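Local coordinates for protein similar to yteR (Bacilus subtilis) (PDB 4WU0) that probably hydrolyses unsaturated rhamnogalacturonan fragments of pectin, as a glycoside hydrolase of family 105 related to YteR, at residues A[140-143]-A[144-148]; A[148-151]-A[152-155]; A[283-286]-A[287-290]. One frame throughout, in Å; residues are numbered along the deposited sequence.

Interaction 1: A[140-143]-A[144-148]; sequences AKYV and KEFGE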
loop_
_atom_site.group_PDB
_atom_site.type_symbol
_atom_site.label_atom_id
_atom_site.label_comp_id
_atom_site.label_asym_id
_atom_site.label_seq_id
_atom_site.Cartn_x
_atom_site.Cartn_y
_atom_site.Cartn_z
ATOM N N ALA A 140 11.706 -5.471 4.029
ATOM C CA ALA A 140 12.814 -4.787 3.366
ATOM C C ALA A 140 13.304 -3.574 4.145
ATOM O O ALA A 140 14.507 -3.364 4.299
ATOM C CB ALA A 140 12.412 -4.376 1.940
ATOM N N LYS A 141 12.374 -2.748 4.622
ATOM C CA LYS A 141 12.758 -1.589 5.420
ATOM C C LYS A 141 13.440 -2.023 6.712
ATOM O O LYS A 141 14.389 -1.393 7.155
ATOM C CB LYS A 141 11.548 -0.693 5.675
ATOM C CG LYS A 141 11.011 -0.089 4.365
ATOM C CD LYS A 141 9.748 0.704 4.560
ATOM C CE LYS A 141 9.398 1.480 3.285
ATOM N NZ LYS A 141 10.389 2.565 2.988
ATOM N N TYR A 142 12.964 -3.109 7.310
ATOM C CA TYR A 142 13.547 -3.602 8.539
ATOM C C TYR A 142 14.984 -4.065 8.278
ATOM O O TYR A 142 15.899 -3.749 9.037
ATOM C CB TYR A 142 12.714 -4.759 9.087
ATOM C CG TYR A 142 13.159 -5.230 10.446
ATOM C CD1 TYR A 142 14.200 -6.131 10.575
ATOM C CD2 TYR A 142 12.555 -4.764 11.598
ATOM C CE1 TYR A 142 14.624 -6.554 11.817
ATOM C CE2 TYR A 142 12.966 -5.183 12.821
ATOM C CZ TYR A 142 14.012 -6.053 12.935
ATOM O OH TYR A 142 14.415 -6.467 14.187
ATOM N N VAL A 143 15.172 -4.820 7.204
ATOM C CA VAL A 143 16.512 -5.352 6.898
ATOM C C VAL A 143 17.498 -4.227 6.619
ATOM O O VAL A 143 18.656 -4.297 7.034
ATOM C CB VAL A 143 16.451 -6.323 5.689
ATOM C CG1 VAL A 143 17.844 -6.708 5.182
ATOM C CG2 VAL A 143 15.630 -7.551 6.061
ATOM N N LYS A 144 17.050 -3.204 5.901
ATOM C CA LYS A 144 17.873 -2.024 5.621
ATOM C C LYS A 144 18.422 -1.433 6.917
ATOM O O LYS A 144 19.587 -1.057 6.991
ATOM C CB LYS A 144 17.055 -0.969 4.868
ATOM C CG LYS A 144 17.796 0.344 4.508
ATOM C CD LYS A 144 18.927 0.064 3.535
ATOM C CE LYS A 144 19.439 1.320 2.833
ATOM N NZ LYS A 144 19.817 2.385 3.789
ATOM N N GLU A 145 17.584 -1.377 7.942
ATOM C CA GLU A 145 17.976 -0.762 9.207
ATOM C C GLU A 145 18.712 -1.688 10.175
ATOM O O GLU A 145 19.650 -1.254 10.858
ATOM C CB GLU A 145 16.727 -0.154 9.886
ATOM C CG GLU A 145 17.012 0.653 11.156
ATOM C CD GLU A 145 17.784 1.956 10.902
ATOM O OE1 GLU A 145 17.750 2.484 9.761
ATOM O OE2 GLU A 145 18.437 2.438 11.861
ATOM N N PHE A 146 18.304 -2.956 10.236
ATOM C CA PHE A 146 18.735 -3.848 11.312
ATOM C C PHE A 146 19.225 -5.224 10.883
ATOM O O PHE A 146 19.738 -5.968 11.711
ATOM C CB PHE A 146 17.555 -4.179 12.230
ATOM C CG PHE A 146 16.823 -2.991 12.762
ATOM C CD1 PHE A 146 17.383 -2.180 13.733
ATOM C CD2 PHE A 146 15.523 -2.724 12.342
ATOM C CE1 PHE A 146 16.671 -1.096 14.233
ATOM C CE2 PHE A 146 14.820 -1.658 12.852
ATOM C CZ PHE A 146 15.387 -0.851 13.788
ATOM N N GLY A 147 18.979 -5.608 9.640
ATOM C CA GLY A 147 18.926 -7.027 9.290
ATOM C C GLY A 147 20.218 -7.396 8.634
ATOM O O GLY A 147 21.177 -6.616 8.638
ATOM N N GLU A 148 20.262 -8.606 8.094
ATOM C CA GLU A 148 21.377 -9.022 7.289
ATOM C C GLU A 148 20.952 -8.909 5.843
ATOM O O GLU A 148 19.857 -9.327 5.488
ATOM C CB GLU A 148 21.754 -10.468 7.575
ATOM C CG GLU A 148 22.235 -10.730 8.976
ATOM C CD GLU A 148 22.791 -12.137 9.128
ATOM O OE1 GLU A 148 22.109 -13.105 8.728
ATOM O OE2 GLU A 148 23.921 -12.282 9.620
#
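Tyr142 O receives two backbone N-H groups at once: Phe146 N at 2.8 Å, approaching nearly along the C=O axis, and Glu145 N at 3.1 Å in a weak, strongly bent bond, so this carbonyl has an i+4 donor and a weak i+3 donor near the C-terminal end of helix 129-146. One residue on, Gly147 N still reaches Val143 O at 2.9 Å, but its C=O...N angle has dropped to 115°, so the donor comes from the flank of the carbonyl as the chain turns off. On the side facing helix 93-108 the rings of Tyr142 and Phe146 meet. CD2 of Phe146 sits over the centre of one Tyr142 face, its closest approach to a ring atom being 3.6 Å, to Tyr142 CE2, and Phe146 CB adds an off-centre CH-pi contact to the same ring. The planes are inclined at 49°, an oblique pair. Tyr142 can offer that face because its CG stands anti to the backbone N (chi1 -173°), which swings the ring forward along the helix. Val143 extends CG1 to 3.3 Å from Glu148 O, where the chain has already left the helix. Arg96 binds Tyr142 OH and makes a cation-pi contact with Phe146, while Glu145 is salt-bridged to Lys88. This C-terminal turn thus lies among several helices: Tyr142 and Phe146 rest on Leu99 of helix 93-108, Phe146 also touches Phe87 of helix 80-90, Val143 packs on helix 152-166, and Ala140 on helix 199-215.

Interaction 2: A[148-151]-A[152-155]; sequences EEKE and FDDI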
loop_
_atom_site.group_PDB
_atom_site.type_symbol
_atom_site.label_atom_id
_atom_site.label_comp_id
_atom_site.label_asym_id
_atom_site.label_seq_id
_atom_site.Cartn_x
_atom_site.Cartn_y
_atom_site.Cartn_z
ATOM N N GLU A 148 20.262 -8.606 8.094
ATOM C CA GLU A 148 21.377 -9.022 7.289
ATOM C C GLU A 148 20.952 -8.909 5.843
ATOM O O GLU A 148 19.857 -9.327 5.488
ATOM C CB GLU A 148 21.754 -10.468 7.575
ATOM C CG GLU A 148 22.235 -10.730 8.976
ATOM C CD GLU A 148 22.791 -12.137 9.128
ATOM O OE1 GLU A 148 22.109 -13.105 8.728
ATOM O OE2 GLU A 148 23.921 -12.282 9.620
ATOM N N GLU A 149 21.826 -8.366 5.009
ATOM C CA GLU A 149 21.493 -8.093 3.612
ATOM C C GLU A 149 21.097 -9.324 2.810
ATOM O O GLU A 149 20.371 -9.196 1.823
ATOM C CB GLU A 149 22.669 -7.392 2.898
ATOM C CG GLU A 149 22.824 -5.939 3.265
ATOM C CD GLU A 149 23.871 -5.200 2.445
ATOM O OE1 GLU A 149 24.811 -5.847 1.911
ATOM O OE2 GLU A 149 23.746 -3.947 2.356
ATOM N N LYS A 150 21.591 -10.505 3.189
ATOM C CA LYS A 150 21.189 -11.722 2.495
ATOM C C LYS A 150 19.656 -11.889 2.495
ATOM O O LYS A 150 19.083 -12.518 1.587
ATOM C CB LYS A 150 21.836 -12.942 3.145
ATOM C CG LYS A 150 21.774 -14.208 2.295
ATOM C CD LYS A 150 22.418 -13.988 0.927
ATOM C CE LYS A 150 22.575 -15.273 0.137
ATOM N NZ LYS A 150 23.018 -14.976 -1.266
ATOM N N GLU A 151 18.999 -11.328 3.508
ATOM C CA GLU A 151 17.550 -11.465 3.640
ATOM C C GLU A 151 16.812 -10.776 2.518
ATOM O O GLU A 151 15.650 -11.084 2.244
ATOM C CB GLU A 151 17.080 -10.917 4.983
ATOM C CG GLU A 151 17.596 -11.740 6.144
ATOM C CD GLU A 151 17.254 -11.145 7.494
ATOM O OE1 GLU A 151 16.100 -11.281 7.925
ATOM O OE2 GLU A 151 18.150 -10.566 8.145
ATOM N N PHE A 152 17.455 -9.830 1.859
ATOM C CA PHE A 152 16.800 -9.199 0.710
ATOM C C PHE A 152 16.455 -10.222 -0.388
ATOM O O PHE A 152 15.509 -10.004 -1.156
ATOM C CB PHE A 152 17.670 -8.084 0.118
ATOM C CG PHE A 152 17.711 -6.822 0.938
ATOM C CD1 PHE A 152 16.554 -6.139 1.251
ATOM C CD2 PHE A 152 18.927 -6.273 1.336
ATOM C CE1 PHE A 152 16.593 -4.962 1.988
ATOM C CE2 PHE A 152 18.964 -5.087 2.069
ATOM C CZ PHE A 152 17.787 -4.439 2.389
ATOM N N ASP A 153 17.216 -11.307 -0.492
ATOM C CA ASP A 153 16.963 -12.324 -1.518
ATOM C C ASP A 153 15.581 -12.944 -1.344
ATOM O O ASP A 153 14.919 -13.284 -2.316
ATOM C CB ASP A 153 17.985 -13.476 -1.427
ATOM C CG ASP A 153 19.403 -13.087 -1.830
ATOM O OD1 ASP A 153 19.696 -11.901 -2.096
ATOM O OD2 ASP A 153 20.255 -14.009 -1.851
ATOM N N ASP A 154 15.184 -13.120 -0.089
ATOM C CA ASP A 154 13.877 -13.670 0.269
ATOM C C ASP A 154 12.804 -12.709 -0.214
ATOM O O ASP A 154 11.880 -13.099 -0.929
ATOM C CB ASP A 154 13.837 -13.849 1.791
ATOM C CG ASP A 154 12.514 -14.387 2.316
ATOM O OD1 ASP A 154 11.542 -14.573 1.549
ATOM O OD2 ASP A 154 12.458 -14.607 3.538
ATOM N N ILE A 155 12.962 -11.445 0.156
ATOM C CA ILE A 155 12.021 -10.399 -0.196
ATOM C C ILE A 155 11.854 -10.275 -1.706
ATOM O O ILE A 155 10.719 -10.251 -2.213
ATOM C CB ILE A 155 12.486 -9.071 0.416
ATOM C CG1 ILE A 155 12.330 -9.144 1.941
ATOM C CG2 ILE A 155 11.726 -7.867 -0.166
ATOM C CD1 ILE A 155 13.321 -8.286 2.696
#
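Lys150 and Asp153 lean across one another at a slant, the ammonium NZ reaching Asp153 OD2 at 3.0 Å. The lysine meets the syn side of that oxygen, 19° out of the carboxylate plane, and its chain bends at chi2 to carry the amine forward over the turn. Asp153 OD1 is used separately, by His220. On a different side of the turn Glu149 and Phe152 pack together: Glu149 CG touches Phe152 CE2 at 4.1 Å, with the carboxylate and ring planes 53° apart. The ring also lies against the backbone, Phe152 CD2 being 3.3 Å from Glu149 O. Both pairs sit at the start of helix 152-166, where a 3-10-like turn of i+3 bonds leads into the regular helix: Glu151 N to Glu148 O, Phe152 N to Glu149 O and Asp153 N to Lys150 O. Glu151 O then takes Asp154 N and Ile155 N, both weakly. Glu151 folds its extended side chain back, CG anti to its carbonyl carbon (chi1 -66°), and OE2 receives Glu148 N at 2.9 Å in a nearly straight bond, the carboxylate half of a capping box. Its other oxygen, OE1, is held by Tyr139 and Arg103, tying the turn to two preceding helices. Asp154 is salt-bridged to Arg111, and the Phe152 ring packs on Leu216 and Pro217.

Interaction 3: A[283-286]-A[287-290]; sequences LPES and LKET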
loop_
_atom_site.group_PDB
_atom_site.type_symbol
_atom_site.label_atom_id
_atom_site.label_comp_id
_atom_site.label_asym_id
_atom_site.label_seq_id
_atom_site.Cartn_x
_atom_site.Cartn_y
_atom_site.Cartn_z
ATOM N N LEU A 283 11.566 4.677 -13.670
ATOM C CA LEU A 283 10.682 4.922 -14.797
ATOM C C LEU A 283 11.275 6.087 -15.591
ATOM O O LEU A 283 11.955 6.953 -15.014
ATOM C CB LEU A 283 9.286 5.293 -14.302
ATOM C CG LEU A 283 8.585 4.298 -13.376
ATOM C CD1 LEU A 283 7.293 4.883 -12.811
ATOM C CD2 LEU A 283 8.285 2.995 -14.119
ATOM N N PRO A 284 11.035 6.107 -16.897
ATOM C CA PRO A 284 11.664 7.150 -17.717
ATOM C C PRO A 284 11.146 8.565 -17.437
ATOM O O PRO A 284 9.966 8.745 -17.099
ATOM C CB PRO A 284 11.310 6.729 -19.150
ATOM C CG PRO A 284 10.096 5.902 -19.028
ATOM C CD PRO A 284 10.202 5.195 -17.707
ATOM N N GLU A 285 12.007 9.560 -17.636
ATOM C CA GLU A 285 11.650 10.943 -17.346
ATOM C C GLU A 285 10.552 11.444 -18.272
ATOM O O GLU A 285 9.881 12.442 -17.983
ATOM C CB GLU A 285 12.884 11.848 -17.434
ATOM C CG GLU A 285 13.909 11.545 -16.347
ATOM C CD GLU A 285 15.113 12.461 -16.376
ATOM O OE1 GLU A 285 15.025 13.553 -16.979
ATOM O OE2 GLU A 285 16.154 12.076 -15.795
ATOM N N SER A 286 10.370 10.755 -19.394
ATOM C CA SER A 286 9.306 11.132 -20.328
ATOM C C SER A 286 7.912 11.005 -19.690
ATOM O O SER A 286 6.944 11.565 -20.214
ATOM C CB SER A 286 9.391 10.273 -21.585
ATOM O OG SER A 286 9.148 8.916 -21.256
ATOM N N LEU A 287 7.801 10.300 -18.566
ATOM C CA LEU A 287 6.518 10.133 -17.892
ATOM C C LEU A 287 6.167 11.268 -16.947
ATOM O O LEU A 287 5.104 11.245 -16.321
ATOM C CB LEU A 287 6.493 8.818 -17.101
ATOM C CG LEU A 287 6.259 7.583 -17.954
ATOM C CD1 LEU A 287 6.483 6.330 -17.118
ATOM C CD2 LEU A 287 4.854 7.596 -18.506
ATOM N N LYS A 288 7.059 12.239 -16.807
ATOM C CA LYS A 288 6.830 13.334 -15.861
ATOM C C LYS A 288 5.506 14.049 -16.081
ATOM O O LYS A 288 4.774 14.256 -15.123
ATOM C CB LYS A 288 7.952 14.365 -15.930
ATOM C CG LYS A 288 9.144 13.996 -15.135
ATOM C CD LYS A 288 10.280 14.979 -15.354
ATOM C CE LYS A 288 11.515 14.592 -14.559
ATOM N NZ LYS A 288 12.630 15.544 -14.856
ATOM N N GLU A 289 5.214 14.460 -17.316
ATOM C CA GLU A 289 3.972 15.213 -17.544
ATOM C C GLU A 289 2.745 14.334 -17.300
ATOM O O GLU A 289 1.727 14.794 -16.761
ATOM C CB GLU A 289 3.939 15.852 -18.927
ATOM C CG GLU A 289 4.932 16.998 -19.107
ATOM C CD GLU A 289 4.773 18.103 -18.071
ATOM O OE1 GLU A 289 3.624 18.499 -17.784
ATOM O OE2 GLU A 289 5.807 18.568 -17.538
ATOM N N THR A 290 2.837 13.059 -17.660
ATOM C CA THR A 290 1.745 12.118 -17.398
ATOM C C THR A 290 1.475 12.025 -15.908
ATOM O O THR A 290 0.330 12.038 -15.467
ATOM C CB THR A 290 2.098 10.740 -17.963
ATOM O OG1 THR A 290 2.184 10.854 -19.384
ATOM C CG2 THR A 290 1.070 9.694 -17.610
HETATM O O HOH W 1 13.470 15.509 -17.526
HETATM O O HOH W 2 4.423 12.242 -19.971
HETATM O O HOH W 3 7.129 14.364 -19.632
#
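Leu287 pushes its CD1 methyl back against the loop that leads into its helix, 3.9 Å from Pro284 CD and 4.1 Å from Leu283 CB. This is the packed side. With CG anti to its carbonyl carbon (chi1 -78°), the leucine's branch is directed back to Pro284 and Leu283, and Val278 of helix 264-279 and Leu238 of helix 223-240 extend the apolar patch. Next to this patch two i+3 backbone bonds wind the chain into the start of helix 288-302: Leu287 N to Pro284 O at 3.0 Å and Lys288 N to Glu285 O at 3.1 Å.

The other side is watery. Glu285 and Lys288 run side by side in the same direction, but Glu285 OE1 stays 3.8 Å from Lys288 NZ, a long salt bridge, and water 1 joins the two, donating to OE1 at 2.6 Å and accepting from NZ. Ser286 O takes hydrogens from waters 2 and 3; the first also bonds to Thr290 OG1, the second accepts from Glu289 N at 3.0 Å. Water therefore stands in for direct helical bonding from Ser286 O, and the ion pair, long and bridged by a water, is probably weaker than a close one would be.

In the fold
From the N terminus, interaction 1 comes first, in the last turn of helix 129-146, and interaction 2 begins on the residue where it ends, Glu148. The two follow in series and together form the corner from helix 129-146 into helix 152-166, where Phe152 and Ile155 pack back on Ala140 and Val143. Interaction 3 lies much later, where the loop after helix 264-279 enters helix 288-302. Its centre is about 30 Å from each of the others and it touches neither. All three are local turns, so none closes a long loop, and none nests within or crosses another. They make helix-to-helix connections in a fold consistent with the (alpha/alpha)6 barrel of this glycoside hydrolase family.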